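Local structure of succinyl-CoA ligase (ADP-forming) subunit alpha (6HXI) at residues V172-K177 / N187-N192. The protein belongs to the CoA-ligase family, joins that part to a region related to citrate synthase, and carries bound coenzyme A in an eight-chain assembly. Residues are numbered along the deposited sequence; the frame is centred on the assembly and turned at random.
Sequences VGFVSK and NIISRN
I189 alone carries helix residues 187-192 onto strand 172-176, where it meets V172 and F174. N187 packs instead on I342 of another chain, while N187 OD1 lies 3.9 Å above the centre of the R191 guanidinium plane. At I189 the two unequal branches of isoleucine let one side chain reach two strand residues. The short one, I189 CG2, anti to the backbone N, lies 3.8 Å from V172 CG2. The longer branch, leaving CB beside the backbone N (chi1 -71°), extends to the phenyl ring, I189 CD1 coming 3.6 Å from F174 CD1 and meeting the ring obliquely. A beta-branched valine and a broad phenyl ring suit this buried, wholly apolar interface between the first strand and the helix of a beta-alpha-beta unit, whose second strand, 196-201, pairs with 172-176 in parallel. L182 and A185 of the same helix also touch F174. S190, small enough to fold back on its own helix, gives its hydroxyl to the carbonyl of N187, with S190 OG to N187 O at 2.9 Å. N192 likewise turns back: N192 ND2 donates to I188 O at 3.0 Å, from above the carbonyl plane, and its side chain touches V312 and R313 of helix 308-322.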
loop_
_atom_site.group_PDB
_atom_site.type_symbol
_atom_site.label_atom_id
_atom_site.label_comp_id
_atom_site.label_asym_id
_atom_site.label_seq_id
_atom_site.Cartn_x
_atom_site.Cartn_y
_atom_site.Cartn_z
ATOM N N VAL B 172 43.891 35.775 -34.967
ATOM C CA VAL B 172 43.020 36.947 -34.812
ATOM C C VAL B 172 42.490 37.144 -33.393
ATOM O O VAL B 172 41.900 36.241 -32.815
ATOM C CB VAL B 172 41.863 36.957 -35.861
ATOM C CG1 VAL B 172 41.127 38.303 -35.874
ATOM C CG2 VAL B 172 42.384 36.614 -37.266
ATOM N N GLY B 173 42.660 38.358 -32.881
ATOM C CA GLY B 173 42.125 38.793 -31.596
ATOM C C GLY B 173 40.900 39.616 -31.897
ATOM O O GLY B 173 41.017 40.686 -32.487
ATOM N N PHE B 174 39.709 39.092 -31.568
ATOM C CA PHE B 174 38.429 39.731 -31.889
ATOM C C PHE B 174 37.633 40.298 -30.692
ATOM O O PHE B 174 37.468 39.615 -29.679
ATOM C CB PHE B 174 37.525 38.756 -32.690
ATOM C CG PHE B 174 36.263 39.423 -33.165
ATOM C CD1 PHE B 174 36.286 40.300 -34.242
ATOM C CD2 PHE B 174 35.070 39.259 -32.473
ATOM C CE1 PHE B 174 35.132 40.986 -34.629
ATOM C CE2 PHE B 174 33.918 39.947 -32.859
ATOM C CZ PHE B 174 33.952 40.796 -33.937
ATOM N N VAL B 175 37.029 41.493 -30.873
ATOM C CA VAL B 175 36.172 42.100 -29.845
ATOM C C VAL B 175 34.963 42.837 -30.489
ATOM O O VAL B 175 35.113 43.596 -31.456
ATOM C CB VAL B 175 36.973 42.976 -28.821
ATOM C CG1 VAL B 175 37.508 44.250 -29.445
ATOM C CG2 VAL B 175 36.152 43.289 -27.569
ATOM N N SER B 176 33.772 42.581 -29.965
ATOM C CA SER B 176 32.561 43.240 -30.437
ATOM C C SER B 176 31.699 43.731 -29.262
ATOM O O SER B 176 32.051 43.528 -28.096
ATOM C CB SER B 176 31.757 42.312 -31.343
ATOM O OG SER B 176 31.220 41.214 -30.622
ATOM N N LYS B 177 30.592 44.400 -29.571
ATOM C CA LYS B 177 29.608 44.789 -28.571
ATOM C C LYS B 177 28.527 43.706 -28.597
ATOM O O LYS B 177 28.183 43.151 -27.567
ATOM C CB LYS B 177 29.023 46.177 -28.875
ATOM C CG LYS B 177 29.734 47.278 -28.117
ATOM C CD LYS B 177 29.616 48.625 -28.802
ATOM C CE LYS B 177 30.215 49.692 -27.913
ATOM N NZ LYS B 177 30.079 51.070 -28.471
ATOM N N ASN B 187 32.521 33.183 -38.022
ATOM C CA ASN B 187 32.313 32.605 -39.348
ATOM C C ASN B 187 33.055 33.414 -40.420
ATOM O O ASN B 187 33.749 32.818 -41.247
ATOM C CB ASN B 187 30.823 32.507 -39.668
ATOM C CG ASN B 187 30.502 32.062 -41.077
ATOM O OD1 ASN B 187 30.054 32.856 -41.908
ATOM N ND2 ASN B 187 30.712 30.786 -41.372
ATOM N N ILE B 188 32.897 34.759 -40.414
ATOM C CA ILE B 188 33.536 35.676 -41.360
ATOM C C ILE B 188 35.057 35.461 -41.329
ATOM O O ILE B 188 35.648 35.139 -42.361
ATOM C CB ILE B 188 33.149 37.168 -41.055
ATOM C CG1 ILE B 188 31.616 37.467 -41.211
ATOM C CG2 ILE B 188 33.991 38.162 -41.865
ATOM C CD1 ILE B 188 31.013 37.456 -42.604
ATOM N N ILE B 189 35.667 35.599 -40.133
ATOM C CA ILE B 189 37.112 35.504 -39.855
ATOM C C ILE B 189 37.714 34.124 -40.235
ATOM O O ILE B 189 38.789 34.091 -40.844
ATOM C CB ILE B 189 37.394 35.925 -38.379
ATOM C CG1 ILE B 189 37.190 37.455 -38.220
ATOM C CG2 ILE B 189 38.780 35.493 -37.901
ATOM C CD1 ILE B 189 36.789 37.935 -36.842
ATOM N N SER B 190 37.031 33.014 -39.911
ATOM C CA SER B 190 37.498 31.665 -40.253
ATOM C C SER B 190 37.599 31.459 -41.774
ATOM O O SER B 190 38.423 30.658 -42.240
ATOM C CB SER B 190 36.574 30.605 -39.669
ATOM O OG SER B 190 35.337 30.571 -40.356
ATOM N N ARG B 191 36.747 32.160 -42.533
ATOM C CA ARG B 191 36.700 32.069 -43.996
ATOM C C ARG B 191 37.722 32.990 -44.683
ATOM O O ARG B 191 38.030 32.800 -45.860
ATOM C CB ARG B 191 35.287 32.406 -44.500
ATOM C CG ARG B 191 34.241 31.342 -44.241
ATOM C CD ARG B 191 32.930 31.766 -44.847
ATOM N NE ARG B 191 31.912 30.728 -44.708
ATOM C CZ ARG B 191 30.689 30.796 -45.229
ATOM N NH1 ARG B 191 29.829 29.802 -45.048
ATOM N NH2 ARG B 191 30.318 31.860 -45.936
ATOM N N ASN B 192 38.223 33.996 -43.962
ATOM C CA ASN B 192 39.119 34.999 -44.517
ATOM C C ASN B 192 40.496 35.093 -43.826
ATOM O O ASN B 192 41.276 35.995 -44.132
ATOM C CB ASN B 192 38.397 36.355 -44.520
ATOM C CG ASN B 192 37.251 36.430 -45.516
ATOM O OD1 ASN B 192 37.448 36.601 -46.724
ATOM N ND2 ASN B 192 36.027 36.339 -45.030
#